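Local coordinates for protein transcriptional regulator, TetR family (Marinobacter aquaeolei, PDB 3NNR) that probably binds DNA as a TetR-family transcriptional regulator, a two-subunit, all-helical protein, at residues Ser13-Phe18 and Tyr54-Glu59; Asn29-His34 and Gly40-His45; Lys62-Tyr67 and Asn121-Ala126; Tyr104-Asp107 and Arg111-Gln114. One frame throughout, in Å; residues are numbered along the deposited sequence. Where two conformers were deposited one is given.

In the fold
Contacts 1 and 2 build the probable DNA-binding end of the chain, while contacts 3 and 4 belong to the larger helical regulatory body. Contact 2 sets the two helices of the predicted helix-turn-helix against each other, and contact 1 backs that unit with helix 49-67. The same long helix carries on into contact 3, where it meets helix 110-136, the helix that also supplies one side of contact 4. Contacts 1 and 2 are buried and purely apolar across the interface. Contact 3 is only partly buried and adds a salt bridge at its surface edge. Contact 4 combines a leucine core with an arginine-to-carbonyl bond, close to the second subunit.

Contact 1: residues Ser13-Phe18 and Tyr54-Glu59; sequences SSLELF and YEIFQE
In the TetR-type DNA-binding domain the first helix is braced by the long fourth one, and here Ile56 of helix 49-67 does the bracing against Ser14, Leu15 and Phe18 of helix 6-21. The two short segments run almost at right angles, 95° between their directions, with axes 10.9 Å apart. Such a separation needs a reaching side chain. Ile56 provides it: CG1 stands anti to its own carbonyl carbon (chi1 -69°) and CD1 continues the extended line, so that this methyl arrives end-on at the first helix. There it lies 3.9 Å from the backbone N of Leu15 and 4.1 Å from Ser14 CB. Phe18 closes in from the next turn, its CE2 4.0 Å from Ile56 CD1, with the ring set obliquely to the methyl. The other branch works on a different neighbour: Ile56 CG2 comes within 4.1 Å of Leu15 CD1, the two side chains slanting across each other. This joint links the three-helix DNA-binding unit to the helix that leads into the regulatory body. Tyr95, from a loop of that body, packs on both Leu15 and Ile56, and Phe97 meets the Phe18 ring. The hydroxyl of Ser14 plays no polar part across the interface; OG is bonded back to Ile10 O in its own helix. One turn earlier on helix 49-67, Ile52 touches Ser14 and Ile53 touches Phe18. Within helix 6-21 itself, Ser14 O sits 3.2 Å above the Phe18 ring plane, offset toward the rim.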
# COMPACT_ATOMS: atom_id res chain seq x y z
N SER A 13 7.65 -24.36 7.11
CA SER A 13 8.78 -23.72 7.76
C SER A 13 9.32 -22.52 6.99
O SER A 13 9.70 -21.53 7.60
CB SER A 13 9.90 -24.71 8.04
OG SER A 13 9.54 -25.59 9.07
N SER A 14 9.37 -22.61 5.67
CA SER A 14 9.82 -21.48 4.85
C SER A 14 8.90 -20.29 5.06
O SER A 14 9.39 -19.17 5.28
CB SER A 14 9.87 -21.83 3.39
OG SER A 14 10.84 -22.80 3.20
N LEU A 15 7.59 -20.53 5.04
CA LEU A 15 6.60 -19.47 5.32
C LEU A 15 6.84 -18.78 6.69
O LEU A 15 6.81 -17.55 6.77
CB LEU A 15 5.17 -20.05 5.24
CG LEU A 15 3.98 -19.13 5.58
CD1 LEU A 15 3.86 -18.00 4.59
CD2 LEU A 15 2.69 -19.97 5.65
N GLU A 16 7.12 -19.59 7.72
CA GLU A 16 7.38 -19.11 9.11
C GLU A 16 8.62 -18.22 9.15
O GLU A 16 8.60 -17.14 9.75
CB GLU A 16 7.59 -20.28 10.10
CG GLU A 16 7.74 -19.87 11.59
CD GLU A 16 8.41 -20.94 12.46
OE1 GLU A 16 8.25 -22.15 12.19
OE2 GLU A 16 9.10 -20.54 13.43
N LEU A 17 9.71 -18.70 8.53
CA LEU A 17 10.98 -17.96 8.49
C LEU A 17 10.83 -16.69 7.64
O LEU A 17 11.23 -15.63 8.09
CB LEU A 17 12.13 -18.85 8.00
CG LEU A 17 12.57 -19.99 8.94
CD1 LEU A 17 13.41 -20.95 8.17
CD2 LEU A 17 13.34 -19.50 10.19
N PHE A 18 10.18 -16.77 6.48
CA PHE A 18 9.94 -15.58 5.66
C PHE A 18 9.12 -14.52 6.41
O PHE A 18 9.50 -13.38 6.40
CB PHE A 18 9.30 -15.87 4.29
CG PHE A 18 10.10 -16.78 3.36
CD1 PHE A 18 11.49 -16.92 3.45
CD2 PHE A 18 9.44 -17.43 2.32
CE1 PHE A 18 12.20 -17.78 2.55
CE2 PHE A 18 10.13 -18.28 1.41
CZ PHE A 18 11.52 -18.44 1.54
N TYR A 54 7.01 -19.62 -5.03
CA TYR A 54 5.92 -19.79 -6.00
C TYR A 54 4.85 -20.73 -5.47
O TYR A 54 3.65 -20.43 -5.52
CB TYR A 54 6.44 -20.30 -7.33
CG TYR A 54 5.40 -20.44 -8.43
CD1 TYR A 54 4.67 -19.33 -8.85
CD2 TYR A 54 5.23 -21.63 -9.13
CE1 TYR A 54 3.73 -19.41 -9.88
CE2 TYR A 54 4.28 -21.73 -10.22
CZ TYR A 54 3.55 -20.61 -10.57
OH TYR A 54 2.63 -20.65 -11.57
N GLU A 55 5.29 -21.86 -4.93
CA GLU A 55 4.35 -22.84 -4.38
C GLU A 55 3.61 -22.32 -3.15
O GLU A 55 2.43 -22.58 -3.00
CB GLU A 55 5.02 -24.18 -4.12
CG GLU A 55 3.94 -25.26 -3.71
CD GLU A 55 4.29 -26.67 -4.09
OE1 GLU A 55 5.20 -26.83 -4.95
OE2 GLU A 55 3.63 -27.61 -3.55
N ILE A 56 4.29 -21.57 -2.29
CA ILE A 56 3.62 -20.91 -1.17
C ILE A 56 2.52 -19.97 -1.71
O ILE A 56 1.39 -20.00 -1.23
CB ILE A 56 4.58 -20.12 -0.29
CG1 ILE A 56 5.53 -21.06 0.48
CG2 ILE A 56 3.81 -19.25 0.67
CD1 ILE A 56 6.70 -20.31 1.25
N PHE A 57 2.88 -19.14 -2.70
CA PHE A 57 1.89 -18.26 -3.33
C PHE A 57 0.69 -19.04 -3.90
O PHE A 57 -0.46 -18.63 -3.73
CB PHE A 57 2.50 -17.42 -4.45
CG PHE A 57 1.46 -16.77 -5.30
CD1 PHE A 57 0.78 -15.65 -4.84
CD2 PHE A 57 1.12 -17.29 -6.52
CE1 PHE A 57 -0.22 -15.07 -5.59
CE2 PHE A 57 0.11 -16.72 -7.28
CZ PHE A 57 -0.55 -15.60 -6.80
N GLN A 58 0.97 -20.14 -4.59
CA GLN A 58 -0.09 -20.98 -5.13
C GLN A 58 -1.07 -21.48 -4.06
O GLN A 58 -2.23 -21.73 -4.40
CB GLN A 58 0.45 -22.16 -5.93
CG GLN A 58 1.03 -21.76 -7.26
CD GLN A 58 1.62 -22.93 -8.04
OE1 GLN A 58 2.30 -23.82 -7.48
NE2 GLN A 58 1.40 -22.92 -9.33
N GLU A 59 -0.59 -21.68 -2.82
CA GLU A 59 -1.47 -22.09 -1.70
C GLU A 59 -2.31 -20.89 -1.25
O GLU A 59 -3.47 -21.07 -0.94
CB GLU A 59 -0.73 -22.67 -0.48
CG GLU A 59 0.20 -23.92 -0.68
CD GLU A 59 -0.49 -25.18 -1.24
OE1 GLU A 59 -1.71 -25.39 -0.97
OE2 GLU A 59 0.20 -25.98 -1.94

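Contact 2: residues Asn29-His34 and Gly40-His45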
# COMPACT_ATOMS: atom_id res chain seq x y z
N ASN A 29 19.83 -22.59 2.69
CA ASN A 29 20.65 -23.18 3.76
C ASN A 29 20.06 -22.96 5.13
O ASN A 29 20.11 -23.87 5.95
CB ASN A 29 22.11 -22.71 3.69
CG ASN A 29 22.87 -23.29 2.49
OD1 ASN A 29 22.65 -24.44 2.06
ND2 ASN A 29 23.76 -22.49 1.95
N HIS A 30 19.47 -21.78 5.37
CA HIS A 30 18.79 -21.50 6.64
C HIS A 30 17.61 -22.44 6.81
O HIS A 30 17.41 -22.99 7.90
CB HIS A 30 18.23 -20.06 6.75
CG HIS A 30 19.26 -18.98 6.83
ND1 HIS A 30 19.62 -18.20 5.75
CD2 HIS A 30 19.96 -18.49 7.89
CE1 HIS A 30 20.52 -17.31 6.12
NE2 HIS A 30 20.75 -17.46 7.41
N ILE A 31 16.84 -22.63 5.73
CA ILE A 31 15.64 -23.45 5.78
C ILE A 31 16.05 -24.93 6.07
O ILE A 31 15.50 -25.56 6.94
CB ILE A 31 14.79 -23.29 4.51
CG1 ILE A 31 14.34 -21.83 4.31
CG2 ILE A 31 13.54 -24.19 4.59
CD1 ILE A 31 13.96 -21.52 2.85
N ALA A 32 17.06 -25.43 5.37
CA ALA A 32 17.59 -26.78 5.63
C ALA A 32 18.05 -26.91 7.09
O ALA A 32 17.71 -27.89 7.75
CB ALA A 32 18.74 -27.12 4.68
N ALA A 33 18.79 -25.91 7.59
CA ALA A 33 19.29 -25.93 8.97
C ALA A 33 18.15 -25.98 10.01
O ALA A 33 18.22 -26.78 10.96
CB ALA A 33 20.22 -24.75 9.23
N HIS A 34 17.11 -25.16 9.80
CA HIS A 34 15.92 -25.07 10.69
C HIS A 34 15.25 -26.43 10.76
O HIS A 34 15.01 -26.95 11.84
CB HIS A 34 14.94 -23.99 10.17
CG HIS A 34 13.73 -23.73 11.05
ND1 HIS A 34 13.77 -22.94 12.18
CD2 HIS A 34 12.43 -24.07 10.89
CE1 HIS A 34 12.56 -22.86 12.70
NE2 HIS A 34 11.73 -23.53 11.93
N GLY A 40 21.19 -30.95 0.28
CA GLY A 40 20.78 -31.89 -0.76
C GLY A 40 19.35 -32.41 -0.64
O GLY A 40 18.70 -32.61 -1.64
N ASN A 41 18.89 -32.63 0.60
CA ASN A 41 17.52 -33.11 0.86
C ASN A 41 16.54 -32.04 0.42
O ASN A 41 15.57 -32.37 -0.22
CB ASN A 41 17.36 -33.48 2.33
CG ASN A 41 16.08 -34.29 2.64
OD1 ASN A 41 15.10 -34.28 1.88
ND2 ASN A 41 16.10 -34.99 3.79
N LEU A 42 16.82 -30.78 0.75
CA LEU A 42 15.98 -29.65 0.35
C LEU A 42 16.01 -29.49 -1.18
O LEU A 42 14.96 -29.25 -1.79
CB LEU A 42 16.47 -28.33 0.98
CG LEU A 42 15.47 -27.18 1.14
CD1 LEU A 42 16.20 -25.96 1.65
CD2 LEU A 42 14.75 -26.78 -0.09
N TYR A 43 17.19 -29.62 -1.78
CA TYR A 43 17.32 -29.51 -3.23
C TYR A 43 16.45 -30.53 -4.00
O TYR A 43 15.92 -30.19 -5.06
CB TYR A 43 18.79 -29.57 -3.64
CG TYR A 43 19.05 -29.30 -5.12
CD1 TYR A 43 19.15 -28.00 -5.63
CD2 TYR A 43 19.23 -30.35 -6.02
CE1 TYR A 43 19.39 -27.77 -7.00
CE2 TYR A 43 19.47 -30.13 -7.37
CZ TYR A 43 19.55 -28.84 -7.85
OH TYR A 43 19.78 -28.66 -9.19
N TYR A 44 16.27 -31.75 -3.46
CA TYR A 44 15.43 -32.79 -4.08
C TYR A 44 13.99 -32.32 -4.31
O TYR A 44 13.38 -32.61 -5.34
CB TYR A 44 15.41 -34.07 -3.23
CG TYR A 44 14.54 -35.22 -3.74
CD1 TYR A 44 14.80 -35.86 -4.95
CD2 TYR A 44 13.47 -35.73 -2.97
CE1 TYR A 44 13.98 -36.96 -5.42
CE2 TYR A 44 12.65 -36.83 -3.43
CZ TYR A 44 12.91 -37.43 -4.64
OH TYR A 44 12.12 -38.48 -5.07
N HIS A 45 13.47 -31.63 -3.29
CA HIS A 45 12.12 -31.09 -3.28
C HIS A 45 12.05 -29.74 -4.00
O HIS A 45 11.08 -29.51 -4.70
CB HIS A 45 11.61 -30.99 -1.81
CG HIS A 45 11.49 -32.32 -1.12
ND1 HIS A 45 10.47 -33.21 -1.40
CD2 HIS A 45 12.26 -32.92 -0.18
CE1 HIS A 45 10.63 -34.30 -0.66
NE2 HIS A 45 11.70 -34.14 0.09
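Leu42 points toward helix 28-35 and meets Ile31 and Ala32, and a single methyl makes the contact. Its CG stands anti to the backbone N (chi1 -157°), and CD1 prolongs the chain in the same extended fashion (chi2 -174°). The side chain therefore works like a peg driven from helix 39-45 into the surface of helix 28-35. Its end, CD1, comes down on the backbone between two successive residues: the N of Ala32 is 3.9 Å from it, Ala32 CB 4.1 Å and Ile31 CB 4.2 Å. Ala32 turns its methyl toward the incoming leucine, and that small side chain lets the two backbones approach to 6.2 Å between the CA atoms of Ala32 and Leu42. Ile31 meets the peg at its branch point, while the rest of its side chain packs on Ser14 of helix 6-21, CG2 being the atom nearest Ser14 OG, and on Ile52 of helix 49-67. Ile52 packs on Leu42 as well, as does Ile37 of the turn, which puts the leucine in a common apolar core. At the start of the second helix, Asn41 N is hydrogen-bonded to Ser38 OG. A small apolar residue on one helix, with a leucine from the next pressed against it across a short turn, is consistent with the helix-turn-helix predicted here, and the second helix, 39-45, would be the one that enters the DNA groove.

Contact 3: residues Lys62-Tyr67 and Asn121-Ala126; sequences KLVDYY and NRCLAA
Val64 and Asp65, neighbours on helix 49-67, face Cys123 and Arg122, neighbours on helix 110-136, in the helical regulatory body of the TetR fold. The pairs divide the contact into an inner and an outer half. Inside, Val64 is buried and sends CG1, trans to N (chi1 175°), to within 4.0 Å of Cys123 SG. This is the packed part, though the touch is narrow, with one methyl against one sulfur. Phe119, a turn before Cys123 on helix 110-136, touches the side chains of both Val64 and Asp65, adding apolar cover beside the valine. An unidentified bound molecule lies about 4 Å from the Cys123 side chain; it probably came from the crystallisation liquor, though it may mark a pocket.

The outer half is polar and open to solvent on the side of Arg122. This chain bends at its third torsion (chi3 -93°), which brings NH1 round to the carboxylate. Asp65 OD2 reaches NH1 near the guanidinium plane in a salt bridge, while the carboxylate itself is turned steeply, its plane 69° from that of the guanidinium. The side-on double pairing of two nitrogens with two oxygens is not formed; NH1 lies close to both oxygens, and the salt bridge is to OD2. NH2 has its own acid, Glu61, one turn before Asp65. A leucine in place of Asp65 would probably leave NH1 without its charged mate and the arginine, still held by Glu61 at NH2, freer to swing into solvent. At NH1 the two approaches are 2.7 Å to Asp65 OD2 and 3.0 Å to Asp65 OD1.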
# COMPACT_ATOMS: atom_id res chain seq x y z
N LYS A 62 -5.00 -20.24 -3.93
CA LYS A 62 -6.10 -21.21 -3.76
C LYS A 62 -7.01 -20.86 -2.60
O LYS A 62 -8.22 -21.02 -2.69
CB LYS A 62 -5.59 -22.65 -3.55
CG LYS A 62 -5.15 -23.38 -4.81
CD LYS A 62 -4.45 -24.74 -4.50
CE LYS A 62 -3.68 -25.28 -5.72
NZ LYS A 62 -2.49 -26.12 -5.36
N LEU A 63 -6.41 -20.37 -1.52
CA LEU A 63 -7.14 -20.03 -0.30
C LEU A 63 -8.07 -18.85 -0.54
O LEU A 63 -9.26 -18.93 -0.27
CB LEU A 63 -6.17 -19.68 0.84
CG LEU A 63 -6.69 -19.83 2.26
CD1 LEU A 63 -6.74 -21.32 2.57
CD2 LEU A 63 -5.83 -19.05 3.29
N VAL A 64 -7.52 -17.77 -1.09
CA VAL A 64 -8.28 -16.54 -1.34
C VAL A 64 -9.39 -16.78 -2.38
O VAL A 64 -10.54 -16.35 -2.17
CB VAL A 64 -7.36 -15.39 -1.70
CG1 VAL A 64 -8.14 -14.16 -2.09
CG2 VAL A 64 -6.39 -15.12 -0.52
N ASP A 65 -9.08 -17.51 -3.46
CA ASP A 65 -10.09 -17.92 -4.45
C ASP A 65 -11.26 -18.70 -3.83
O ASP A 65 -12.40 -18.54 -4.26
CB ASP A 65 -9.48 -18.80 -5.53
CG ASP A 65 -8.67 -18.03 -6.55
OD1 ASP A 65 -8.68 -16.77 -6.62
OD2 ASP A 65 -8.00 -18.73 -7.34
N TYR A 66 -10.94 -19.55 -2.85
CA TYR A 66 -11.94 -20.36 -2.14
C TYR A 66 -12.79 -19.40 -1.28
O TYR A 66 -13.98 -19.47 -1.32
CB TYR A 66 -11.25 -21.48 -1.31
CG TYR A 66 -12.07 -22.67 -0.82
CD1 TYR A 66 -13.06 -23.27 -1.61
CD2 TYR A 66 -11.74 -23.30 0.39
CE1 TYR A 66 -13.77 -24.42 -1.16
CE2 TYR A 66 -12.45 -24.46 0.85
CZ TYR A 66 -13.46 -25.02 0.08
OH TYR A 66 -14.15 -26.20 0.52
N TYR A 67 -12.16 -18.48 -0.54
CA TYR A 67 -12.94 -17.53 0.25
C TYR A 67 -13.79 -16.59 -0.63
O TYR A 67 -14.93 -16.31 -0.28
CB TYR A 67 -12.05 -16.68 1.18
CG TYR A 67 -11.24 -17.42 2.23
CD1 TYR A 67 -11.70 -18.58 2.85
CD2 TYR A 67 -10.02 -16.89 2.67
CE1 TYR A 67 -10.96 -19.22 3.84
CE2 TYR A 67 -9.26 -17.52 3.67
CZ TYR A 67 -9.74 -18.67 4.25
OH TYR A 67 -9.00 -19.30 5.22
N ASN A 121 -6.75 -9.42 -10.76
CA ASN A 121 -7.98 -9.22 -11.55
C ASN A 121 -9.18 -10.05 -11.04
O ASN A 121 -10.30 -9.54 -11.04
CB ASN A 121 -7.77 -9.48 -13.04
CG ASN A 121 -6.84 -8.42 -13.71
OD1 ASN A 121 -6.30 -7.52 -13.07
ND2 ASN A 121 -6.66 -8.56 -15.01
N ARG A 122 -8.94 -11.29 -10.61
CA ARG A 122 -9.97 -12.14 -10.00
C ARG A 122 -10.48 -11.51 -8.70
O ARG A 122 -11.70 -11.43 -8.47
CB ARG A 122 -9.47 -13.57 -9.72
CG ARG A 122 -9.55 -14.51 -10.93
CD ARG A 122 -9.07 -15.95 -10.67
NE ARG A 122 -7.64 -16.09 -11.00
CZ ARG A 122 -6.65 -16.51 -10.21
NH1 ARG A 122 -6.87 -16.95 -8.97
NH2 ARG A 122 -5.40 -16.53 -10.68
N CYS A 123 -9.53 -11.07 -7.86
CA CYS A 123 -9.88 -10.43 -6.59
C CYS A 123 -10.71 -9.16 -6.83
O CYS A 123 -11.79 -9.02 -6.24
CB CYS A 123 -8.64 -10.16 -5.74
SG CYS A 123 -7.85 -11.68 -5.16
N LEU A 124 -10.24 -8.30 -7.74
CA LEU A 124 -10.96 -7.09 -8.13
C LEU A 124 -12.35 -7.41 -8.69
O LEU A 124 -13.30 -6.70 -8.41
CB LEU A 124 -10.18 -6.28 -9.19
CG LEU A 124 -8.91 -5.56 -8.77
CD1 LEU A 124 -8.21 -5.02 -10.02
CD2 LEU A 124 -9.25 -4.43 -7.80
N ALA A 125 -12.43 -8.46 -9.52
CA ALA A 125 -13.69 -8.92 -10.08
C ALA A 125 -14.64 -9.48 -9.00
O ALA A 125 -15.86 -9.49 -9.19
CB ALA A 125 -13.44 -9.96 -11.19
N ALA A 126 -14.09 -9.96 -7.88
CA ALA A 126 -14.90 -10.43 -6.75
C ALA A 126 -15.39 -9.22 -5.94
O ALA A 126 -16.52 -9.23 -5.43
CB ALA A 126 -14.13 -11.41 -5.89

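Contact 4: residues Tyr104-Asp107 and Arg111-Gln114; sequences YLLD and RLRQ
Apolar packing brings Leu105 and Leu106 against Leu112 where helix 102-108 turns into helix 110-136. Leu112 CD2 lies 4.0 Å from Leu105 CB and also rests on Leu105 O at 3.8 Å. Leu106 comes in from another side, its CD2 at 4.2 Å from Leu112 CG and 4.1 Å from Arg113 CA, so that it packs over the backbone of helix 110-136. Ile53 of helix 49-67 covers Leu105 and Leu112 together.

The polar part belongs to Arg113. With chi1 at -173° the chain leaves on the side opposite its own N, and a bend at chi3 folds the guanidinium back over the end of helix 102-108. NE donates to Leu106 O at 3.3 Å (N-H...O 146°), from above the carbonyl plane, and NH2 adds a weak bond to the same oxygen. A methionine in place of Arg113 would probably leave Leu106 O without both of these donors.

Across the dimer, Thr168 of the second subunit packs on Leu106 and its His170 on Arg113. Two consecutive helices joined by a tight corner, with leucines inside and a side chain gripping a last-turn carbonyl, fit the all-helical regulatory domain of TetR proteins.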
# COMPACT_ATOMS: atom_id res chain seq x y z
N TYR A 104 10.22 -7.25 -5.40
CA TYR A 104 11.38 -8.10 -5.72
C TYR A 104 10.95 -9.51 -6.13
O TYR A 104 11.57 -10.15 -6.98
CB TYR A 104 12.35 -8.19 -4.54
CG TYR A 104 12.98 -6.88 -4.21
CD1 TYR A 104 14.13 -6.45 -4.87
CD2 TYR A 104 12.41 -6.04 -3.25
CE1 TYR A 104 14.72 -5.21 -4.56
CE2 TYR A 104 12.99 -4.80 -2.94
CZ TYR A 104 14.15 -4.40 -3.59
OH TYR A 104 14.76 -3.21 -3.29
N LEU A 105 9.88 -10.00 -5.51
CA LEU A 105 9.37 -11.34 -5.81
C LEU A 105 8.80 -11.40 -7.26
O LEU A 105 9.16 -12.29 -8.02
CB LEU A 105 8.39 -11.78 -4.72
CG LEU A 105 9.08 -11.97 -3.35
CD1 LEU A 105 8.07 -12.27 -2.25
CD2 LEU A 105 10.14 -13.08 -3.38
N LEU A 106 8.04 -10.39 -7.67
CA LEU A 106 7.57 -10.32 -9.05
C LEU A 106 8.74 -10.24 -10.06
O LEU A 106 8.76 -10.95 -11.05
CB LEU A 106 6.59 -9.17 -9.25
CG LEU A 106 5.35 -9.16 -8.32
CD1 LEU A 106 4.26 -8.23 -8.88
CD2 LEU A 106 4.78 -10.53 -8.08
N ASP A 107 9.72 -9.40 -9.76
CA ASP A 107 10.91 -9.26 -10.61
C ASP A 107 11.76 -10.55 -10.65
O ASP A 107 12.37 -10.85 -11.68
CB ASP A 107 11.77 -8.08 -10.10
CG ASP A 107 13.01 -7.88 -10.90
OD1 ASP A 107 12.93 -7.27 -11.97
OD2 ASP A 107 14.08 -8.33 -10.42
N ARG A 111 6.73 -16.21 -13.66
CA ARG A 111 5.55 -17.05 -13.43
C ARG A 111 4.71 -16.42 -12.36
O ARG A 111 3.48 -16.35 -12.48
CB ARG A 111 5.92 -18.46 -12.96
CG ARG A 111 6.82 -19.28 -13.88
CD ARG A 111 7.35 -20.52 -13.12
NE ARG A 111 8.05 -20.16 -11.87
CZ ARG A 111 8.65 -21.01 -11.03
NH1 ARG A 111 8.73 -22.31 -11.29
NH2 ARG A 111 9.22 -20.54 -9.91
N LEU A 112 5.38 -15.98 -11.30
CA LEU A 112 4.73 -15.34 -10.16
C LEU A 112 4.11 -14.01 -10.56
O LEU A 112 2.99 -13.71 -10.19
CB LEU A 112 5.75 -15.13 -9.05
CG LEU A 112 5.27 -14.71 -7.67
CD1 LEU A 112 4.24 -15.64 -7.19
CD2 LEU A 112 6.46 -14.69 -6.70
N ARG A 113 4.83 -13.24 -11.34
CA ARG A 113 4.36 -11.96 -11.87
C ARG A 113 3.09 -12.16 -12.70
O ARG A 113 2.10 -11.46 -12.51
CB ARG A 113 5.46 -11.33 -12.75
CG ARG A 113 5.23 -9.91 -13.27
CD ARG A 113 6.26 -9.63 -14.40
NE ARG A 113 7.65 -9.93 -13.98
CZ ARG A 113 8.67 -10.29 -14.78
NH1 ARG A 113 8.54 -10.44 -16.12
NH2 ARG A 113 9.87 -10.54 -14.23
N GLN A 114 3.14 -13.13 -13.62
CA GLN A 114 1.99 -13.45 -14.47
C GLN A 114 0.79 -13.85 -13.59
O GLN A 114 -0.24 -13.16 -13.60
CB GLN A 114 2.37 -14.51 -15.52
CG GLN A 114 1.26 -15.10 -16.42
CD GLN A 114 0.69 -14.11 -17.42
OE1 GLN A 114 0.79 -14.35 -18.62
NE2 GLN A 114 0.10 -13.00 -16.95